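PDB 4R0M: McyG protein from Microcystis aeruginosa PCC 7806, which probably activates a phenylalanine-like acid as its acyl-adenylate, through the adenylation domain of a microcystin synthetase, for transfer to a carrier protein. Local coordinates for residues A[176-181]-A[192-197]; A[390-395]-A[415-420]. All coordinates share one frame; numbering follows the deposited sequence.

Interaction 1: residues A[176-181]-A[192-197]; sequences AALLLF and VILTHH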
ATOM      1  N   ALA A 176      -3.288  18.145  12.631  1.00 33.29           N
ATOM      2  CA  ALA A 176      -3.064  16.732  12.342  1.00 32.10           C
ATOM      3  C   ALA A 176      -4.321  15.914  12.623  1.00 31.35           C
ATOM      4  O   ALA A 176      -4.964  16.084  13.660  1.00 31.25           O
ATOM      5  CB  ALA A 176      -1.895  16.203  13.160  1.00 31.79           C
ATOM      6  N   ALA A 177      -4.663  15.038  11.684  1.00 30.29           N
ATOM      7  CA  ALA A 177      -5.820  14.159  11.821  1.00 29.91           C
ATOM      8  C   ALA A 177      -5.413  12.687  11.786  1.00 29.58           C
ATOM      9  O   ALA A 177      -6.118  11.830  12.317  1.00 28.88           O
ATOM     10  CB  ALA A 177      -6.836  14.450  10.725  1.00 29.50           C
ATOM     11  N   LEU A 178      -4.276  12.405  11.153  1.00 28.75           N
ATOM     12  CA  LEU A 178      -3.835  11.037  10.927  1.00 28.42           C
ATOM     13  C   LEU A 178      -2.315  10.946  10.890  1.00 28.51           C
ATOM     14  O   LEU A 178      -1.651  11.726  10.203  1.00 28.47           O
ATOM     15  CB  LEU A 178      -4.434  10.503   9.621  1.00 27.96           C
ATOM     16  CG  LEU A 178      -4.161   9.061   9.175  1.00 27.76           C
ATOM     17  CD1 LEU A 178      -4.702   8.039  10.169  1.00 27.09           C
ATOM     18  CD2 LEU A 178      -4.760   8.840   7.795  1.00 27.11           C
ATOM     19  N   LEU A 179      -1.774   9.994  11.642  1.00 28.57           N
ATOM     20  CA  LEU A 179      -0.336   9.758  11.671  1.00 28.91           C
ATOM     21  C   LEU A 179      -0.034   8.336  11.206  1.00 28.84           C
ATOM     22  O   LEU A 179      -0.412   7.369  11.867  1.00 28.59           O
ATOM     23  CB  LEU A 179       0.219  10.018  13.077  1.00 28.88           C
ATOM     24  CG  LEU A 179       1.720   9.871  13.354  1.00 29.29           C
ATOM     25  CD1 LEU A 179       2.568  10.753  12.451  1.00 29.35           C
ATOM     26  CD2 LEU A 179       1.999  10.187  14.815  1.00 29.74           C
ATOM     27  N   LEU A 180       0.634   8.224  10.058  1.00 28.79           N
ATOM     28  CA  LEU A 180       0.958   6.926   9.464  1.00 29.72           C
ATOM     29  C   LEU A 180       2.463   6.704   9.340  1.00 30.32           C
ATOM     30  O   LEU A 180       3.156   7.437   8.628  1.00 30.04           O
ATOM     31  CB  LEU A 180       0.295   6.776   8.088  1.00 29.05           C
ATOM     32  CG  LEU A 180      -1.231   6.677   8.016  1.00 28.80           C
ATOM     33  CD1 LEU A 180      -1.712   7.035   6.619  1.00 28.45           C
ATOM     34  CD2 LEU A 180      -1.708   5.289   8.411  1.00 28.29           C
ATOM     35  N   PHE A 181       2.957   5.682  10.033  1.00 31.48           N
ATOM     36  CA  PHE A 181       4.375   5.347  10.018  1.00 32.89           C
ATOM     37  C   PHE A 181       4.716   4.389   8.887  1.00 34.53           C
ATOM     38  O   PHE A 181       4.074   3.352   8.728  1.00 34.75           O
ATOM     39  CB  PHE A 181       4.803   4.747  11.360  1.00 32.57           C
ATOM     40  CG  PHE A 181       5.028   5.769  12.437  1.00 32.19           C
ATOM     41  CD1 PHE A 181       3.966   6.241  13.205  1.00 32.03           C
ATOM     42  CD2 PHE A 181       6.305   6.254  12.694  1.00 32.01           C
ATOM     43  CE1 PHE A 181       4.174   7.182  14.200  1.00 31.74           C
ATOM     44  CE2 PHE A 181       6.519   7.196  13.689  1.00 32.02           C
ATOM     45  CZ  PHE A 181       5.452   7.661  14.443  1.00 31.95           C
ATOM     46  N   VAL A 192       4.453   9.948   9.003  1.00 30.50           N
ATOM     47  CA  VAL A 192       3.830  10.918   8.108  1.00 29.99           C
ATOM     48  C   VAL A 192       2.631  11.587   8.779  1.00 29.51           C
ATOM     49  O   VAL A 192       1.669  10.920   9.160  1.00 29.34           O
ATOM     50  CB  VAL A 192       3.407  10.272   6.771  1.00 29.84           C
ATOM     51  CG1 VAL A 192       2.764  11.307   5.857  1.00 29.66           C
ATOM     52  CG2 VAL A 192       4.606   9.628   6.083  1.00 29.45           C
ATOM     53  N   ILE A 193       2.712  12.908   8.936  1.00 28.94           N
ATOM     54  CA  ILE A 193       1.617  13.697   9.491  1.00 28.72           C
ATOM     55  C   ILE A 193       0.656  14.091   8.372  1.00 28.32           C
ATOM     56  O   ILE A 193       1.062  14.693   7.376  1.00 28.33           O
ATOM     57  CB  ILE A 193       2.126  14.964  10.225  1.00 29.09           C
ATOM     58  CG1 ILE A 193       2.995  14.579  11.430  1.00 29.11           C
ATOM     59  CG2 ILE A 193       0.958  15.838  10.674  1.00 28.71           C
ATOM     60  CD1 ILE A 193       3.801  15.725  12.013  1.00 28.82           C
ATOM     61  N   LEU A 194      -0.613  13.736   8.537  1.00 27.79           N
ATOM     62  CA  LEU A 194      -1.642  14.105   7.572  1.00 27.37           C
ATOM     63  C   LEU A 194      -2.764  14.896   8.232  1.00 27.41           C
ATOM     64  O   LEU A 194      -3.403  14.434   9.182  1.00 27.45           O
ATOM     65  CB  LEU A 194      -2.197  12.873   6.848  1.00 26.84           C
ATOM     66  CG  LEU A 194      -1.224  12.014   6.028  1.00 26.67           C
ATOM     67  CD1 LEU A 194      -1.944  10.804   5.455  1.00 26.36           C
ATOM     68  CD2 LEU A 194      -0.558  12.813   4.916  1.00 26.39           C
ATOM     69  N   THR A 195      -2.981  16.104   7.722  1.00 27.34           N
ATOM     70  CA  THR A 195      -4.035  16.981   8.212  1.00 27.48           C
ATOM     71  C   THR A 195      -5.349  16.641   7.517  1.00 27.77           C
ATOM     72  O   THR A 195      -5.355  15.910   6.519  1.00 27.87           O
ATOM     73  CB  THR A 195      -3.684  18.461   7.955  1.00 27.18           C
ATOM     74  OG1 THR A 195      -3.588  18.691   6.544  1.00 27.12           O
ATOM     75  CG2 THR A 195      -2.359  18.822   8.611  1.00 26.61           C
ATOM     76  N   HIS A 196      -6.456  17.163   8.046  1.00 27.79           N
ATOM     77  CA  HIS A 196      -7.757  17.080   7.380  1.00 28.00           C
ATOM     78  C   HIS A 196      -7.654  17.652   5.998  1.00 28.25           C
ATOM     79  O   HIS A 196      -8.149  17.067   5.032  1.00 28.19           O
ATOM     80  CB  HIS A 196      -8.824  17.859   8.147  1.00 28.07           C
ATOM     81  CG  HIS A 196      -8.978  17.442   9.587  1.00 27.44           C
ATOM     82  ND1 HIS A 196      -9.905  16.554   9.987  1.00 27.44           N
ATOM     83  CD2 HIS A 196      -8.296  17.842  10.733  1.00 27.24           C
ATOM     84  CE1 HIS A 196      -9.818  16.385  11.320  1.00 27.27           C
ATOM     85  NE2 HIS A 196      -8.832  17.174  11.775  1.00 27.29           N
ATOM     86  N   HIS A 197      -6.997  18.807   5.902  1.00 29.04           N
ATOM     87  CA  HIS A 197      -6.833  19.517   4.639  1.00 29.61           C
ATOM     88  C   HIS A 197      -6.019  18.737   3.645  1.00 29.41           C
ATOM     89  O   HIS A 197      -6.321  18.770   2.455  1.00 29.53           O
ATOM     90  CB  HIS A 197      -6.234  20.901   4.869  1.00 30.59           C
ATOM     91  CG  HIS A 197      -6.301  21.801   3.657  1.00 31.55           C
ATOM     92  ND1 HIS A 197      -7.466  22.247   3.149  1.00 31.97           N
ATOM     93  CD2 HIS A 197      -5.294  22.338   2.858  1.00 32.23           C
ATOM     94  CE1 HIS A 197      -7.220  23.025   2.079  1.00 32.58           C
ATOM     95  NE2 HIS A 197      -5.890  23.081   1.901  1.00 32.64           N
TER
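The beta hairpin carrying the phosphate-binding loop of the adenylation domain (core motif A3) is held together here, with Leu180 and Val192 as the pair of these segments closest to the loop. Two backbone bonds join them, Leu180 N to Val192 O and Val192 N to Leu180 O. The side chain of Val192 lies about 7 Å from the bound phenylalanyl-adenylate, not in contact with it but near, which places this end of the hairpin close to the active site.

Farther from the loop, the register slips by one residue in a classic beta bulge, because Ala177 and Leu178 both face Leu194. The evidence is bifurcation at Leu194 O, which accepts from Ala177 N (2.9 Å, N-H...O angle 163°) and, through a more bent bond, from Leu178 N (3.0 Å). Leu194 N answers by donating to Leu178 O.

One face of the hairpin carries Leu178, Leu180, Val192 and Leu194. With CG anti to its carbonyl carbon (chi1 -60°), Leu194 brings CD1 within 4.0 Å of Leu180 CD1 and 4.2 Å of Leu178 CD2, the latter chain running alongside it. Ile230 of helix 227-240 packs on both Leu178 and Leu180. On the reverse face Leu179 CD1 meets Ile193 CG1 at 4.0 Å, and Ile96 of strand 96-99 touches Leu179.

Where the second strand gives way to helix 196-210, Thr195 is the N-cap, its OG1 bonded to Asn198 N. The next residue sets one face of its imidazole against Ala177 of the bulge: Ala177 CB sits 3.5 Å from the centroid of the His196 ring, 9° off the normal, a CH-pi contact. The rotation of that ring is further fixed by a bond between His196 ND1 and the backbone N of Leu19.

Interaction 2: residues A[390-395]-A[415-420]; sequences LQIQGN and GWFTTG
Ile392 and Phe417 form an antiparallel hydrogen-bonded pair, Ile392 N to Phe417 O and Phe417 N to Ile392 O both measuring 3.0 Å, between strands whose directions differ by 140°. Leu390 O is gripped twice by one residue: Thr419 N approaches nearly in line with the carbonyl (3.2 Å), and Thr419 OG1 comes from above its plane (3.1 Å). Thr419 OG1 also bonds Asp421 N.

On one face, Gln391 NE2 donates to Thr418 OG1 (3.1 Å), while Arg373 holds its OE1 and makes a cation-pi contact with the Trp416 indole. Gln393 CG, set between the backbone N and the carbonyl carbon (chi1 70°), starts an extended chain that lies over this indole, amide and ring planes 13° apart. Replacing Trp416 by an alanine is likely to leave the Gln393 chain without its stacking surface and Arg373 without its cation-pi partner. On the other face, Ile392 CG1 reaches the edge of the Phe417 ring at CD2 (3.7 Å).

These segments belong to core motifs A6 and A7 of adenylation domains. Strand 370-375 also pairs with strand 388-394, and Met336 of strand 330-336 packs against Ile392, Phe417 and Thr419.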
ATOM      1  N   LEU A 390      11.942  12.446  -8.634  1.00 43.71           N
ATOM      2  CA  LEU A 390      10.574  12.958  -8.589  1.00 42.28           C
ATOM      3  C   LEU A 390      10.335  13.808  -7.350  1.00 41.44           C
ATOM      4  O   LEU A 390      10.585  13.370  -6.225  1.00 41.53           O
ATOM      5  CB  LEU A 390       9.557  11.811  -8.654  1.00 41.62           C
ATOM      6  CG  LEU A 390       8.064  12.146  -8.507  1.00 41.32           C
ATOM      7  CD1 LEU A 390       7.535  12.962  -9.679  1.00 40.61           C
ATOM      8  CD2 LEU A 390       7.250  10.874  -8.339  1.00 40.48           C
ATOM      9  N   GLN A 391       9.848  15.025  -7.570  1.00 41.10           N
ATOM     10  CA  GLN A 391       9.485  15.928  -6.480  1.00 41.01           C
ATOM     11  C   GLN A 391       8.043  16.404  -6.634  1.00 40.29           C
ATOM     12  O   GLN A 391       7.592  16.708  -7.741  1.00 40.13           O
ATOM     13  CB  GLN A 391      10.451  17.113  -6.400  1.00 41.45           C
ATOM     14  CG  GLN A 391      11.846  16.732  -5.924  1.00 42.20           C
ATOM     15  CD  GLN A 391      12.821  17.897  -5.906  1.00 42.76           C
ATOM     16  OE1 GLN A 391      12.662  18.875  -6.639  1.00 43.60           O
ATOM     17  NE2 GLN A 391      13.846  17.791  -5.068  1.00 42.29           N
ATOM     18  N   ILE A 392       7.326  16.453  -5.515  1.00 39.66           N
ATOM     19  CA  ILE A 392       5.888  16.735  -5.519  1.00 38.71           C
ATOM     20  C   ILE A 392       5.510  17.860  -4.553  1.00 38.67           C
ATOM     21  O   ILE A 392       6.201  18.091  -3.558  1.00 39.09           O
ATOM     22  CB  ILE A 392       5.055  15.463  -5.205  1.00 37.95           C
ATOM     23  CG1 ILE A 392       5.355  14.930  -3.794  1.00 37.20           C
ATOM     24  CG2 ILE A 392       5.298  14.386  -6.254  1.00 37.13           C
ATOM     25  CD1 ILE A 392       4.403  13.850  -3.317  1.00 36.90           C
ATOM     26  N   GLN A 393       4.418  18.558  -4.859  1.00 38.53           N
ATOM     27  CA  GLN A 393       3.877  19.599  -3.978  1.00 38.61           C
ATOM     28  C   GLN A 393       2.361  19.751  -4.134  1.00 37.50           C
ATOM     29  O   GLN A 393       1.771  19.244  -5.091  1.00 37.11           O
ATOM     30  CB  GLN A 393       4.583  20.947  -4.199  1.00 39.64           C
ATOM     31  CG  GLN A 393       4.280  21.621  -5.531  1.00 41.28           C
ATOM     32  CD  GLN A 393       4.804  23.046  -5.617  1.00 42.41           C
ATOM     33  OE1 GLN A 393       5.402  23.564  -4.672  1.00 43.69           O
ATOM     34  NE2 GLN A 393       4.577  23.689  -6.758  1.00 43.01           N
ATOM     35  N   GLY A 394       1.740  20.449  -3.187  1.00 36.88           N
ATOM     36  CA  GLY A 394       0.299  20.673  -3.200  1.00 35.52           C
ATOM     37  C   GLY A 394      -0.334  20.430  -1.844  1.00 34.97           C
ATOM     38  O   GLY A 394       0.303  19.882  -0.940  1.00 34.62           O
ATOM     39  N   ASN A 395      -1.594  20.831  -1.712  1.00 34.61           N
ATOM     40  CA  ASN A 395      -2.331  20.703  -0.457  1.00 34.55           C
ATOM     41  C   ASN A 395      -2.523  19.266   0.027  1.00 34.12           C
ATOM     42  O   ASN A 395      -2.711  19.040   1.222  1.00 33.56           O
ATOM     43  CB  ASN A 395      -3.686  21.411  -0.551  1.00 35.74           C
ATOM     44  CG  ASN A 395      -3.565  22.925  -0.515  1.00 36.50           C
ATOM     45  OD1 ASN A 395      -2.548  23.471  -0.087  1.00 37.23           O
ATOM     46  ND2 ASN A 395      -4.612  23.610  -0.961  1.00 36.59           N
ATOM     47  N   GLY A 415       9.564  24.282  -0.766  1.00 48.19           N
ATOM     48  CA  GLY A 415       8.150  23.942  -0.919  1.00 45.76           C
ATOM     49  C   GLY A 415       7.912  22.645  -1.675  1.00 44.38           C
ATOM     50  O   GLY A 415       6.773  22.319  -2.013  1.00 44.20           O
ATOM     51  N   TRP A 416       8.988  21.907  -1.938  1.00 42.97           N
ATOM     52  CA  TRP A 416       8.912  20.620  -2.629  1.00 41.75           C
ATOM     53  C   TRP A 416       9.302  19.485  -1.727  1.00 40.13           C
ATOM     54  O   TRP A 416      10.134  19.653  -0.831  1.00 39.81           O
ATOM     55  CB  TRP A 416       9.814  20.619  -3.857  1.00 42.49           C
ATOM     56  CG  TRP A 416       9.337  21.516  -4.970  1.00 42.85           C
ATOM     57  CD1 TRP A 416       9.670  22.849  -5.189  1.00 42.75           C
ATOM     58  CD2 TRP A 416       8.420  21.167  -6.065  1.00 43.03           C
ATOM     59  NE1 TRP A 416       9.041  23.334  -6.308  1.00 43.33           N
ATOM     60  CE2 TRP A 416       8.278  22.379  -6.881  1.00 43.28           C
ATOM     61  CE3 TRP A 416       7.730  20.018  -6.437  1.00 42.74           C
ATOM     62  CZ2 TRP A 416       7.474  22.415  -8.012  1.00 43.50           C
ATOM     63  CZ3 TRP A 416       6.921  20.066  -7.580  1.00 42.91           C
ATOM     64  CH2 TRP A 416       6.798  21.236  -8.347  1.00 43.46           C
ATOM     65  N   PHE A 417       8.705  18.319  -1.961  1.00 38.22           N
ATOM     66  CA  PHE A 417       9.058  17.104  -1.232  1.00 36.95           C
ATOM     67  C   PHE A 417       9.691  16.078  -2.166  1.00 36.58           C
ATOM     68  O   PHE A 417       9.104  15.709  -3.185  1.00 36.02           O
ATOM     69  CB  PHE A 417       7.832  16.515  -0.521  1.00 36.45           C
ATOM     70  CG  PHE A 417       8.003  15.081  -0.089  1.00 36.28           C
ATOM     71  CD1 PHE A 417       8.778  14.757   1.024  1.00 36.22           C
ATOM     72  CD2 PHE A 417       7.384  14.050  -0.792  1.00 35.64           C
ATOM     73  CE1 PHE A 417       8.935  13.435   1.421  1.00 35.54           C
ATOM     74  CE2 PHE A 417       7.537  12.728  -0.397  1.00 35.33           C
ATOM     75  CZ  PHE A 417       8.313  12.421   0.710  1.00 35.02           C
ATOM     76  N   THR A 418      10.891  15.627  -1.810  1.00 36.17           N
ATOM     77  CA  THR A 418      11.586  14.594  -2.567  1.00 36.26           C
ATOM     78  C   THR A 418      11.031  13.230  -2.171  1.00 36.19           C
ATOM     79  O   THR A 418      11.112  12.825  -1.008  1.00 36.40           O
ATOM     80  CB  THR A 418      13.111  14.641  -2.328  1.00 36.58           C
ATOM     81  OG1 THR A 418      13.605  15.954  -2.624  1.00 36.72           O
ATOM     82  CG2 THR A 418      13.830  13.623  -3.205  1.00 36.55           C
ATOM     83  N   THR A 419      10.472  12.532  -3.153  1.00 35.78           N
ATOM     84  CA  THR A 419       9.794  11.256  -2.931  1.00 35.66           C
ATOM     85  C   THR A 419      10.771  10.096  -2.735  1.00 35.97           C
ATOM     86  O   THR A 419      10.430   9.082  -2.118  1.00 35.64           O
ATOM     87  CB  THR A 419       8.861  10.915  -4.110  1.00 35.37           C
ATOM     88  OG1 THR A 419       9.643  10.627  -5.274  1.00 35.38           O
ATOM     89  CG2 THR A 419       7.915  12.078  -4.413  1.00 35.23           C
ATOM     90  N   GLY A 420      11.980  10.249  -3.271  1.00 36.22           N
ATOM     91  CA  GLY A 420      12.960   9.165  -3.301  1.00 36.48           C
ATOM     92  C   GLY A 420      12.731   8.230  -4.477  1.00 36.97           C
ATOM     93  O   GLY A 420      13.334   7.157  -4.551  1.00 36.80           O
TER

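Both contacts are antiparallel strand pairs, but they belong to different sheets, with centres 16 Å apart. Interaction 1 is the more deeply buried: its two-stranded hairpin is packed mainly by leucine, isoleucine and valine side chains, and its irregularity lies in the backbone. Interaction 2, partly buried within a larger antiparallel sheet, has one aliphatic-aromatic face and another of glutamine, threonine and tryptophan, whose side chains add polar bonds and stacking. They approach each other at the C-terminal ends of 192-197 and 390-395, where His197 NE2 and Asn395 ND2 pack 3.2 Å apart. Both also come near the bound adenylate, through Val192 in interaction 1 and, closer, Thr419 in interaction 2.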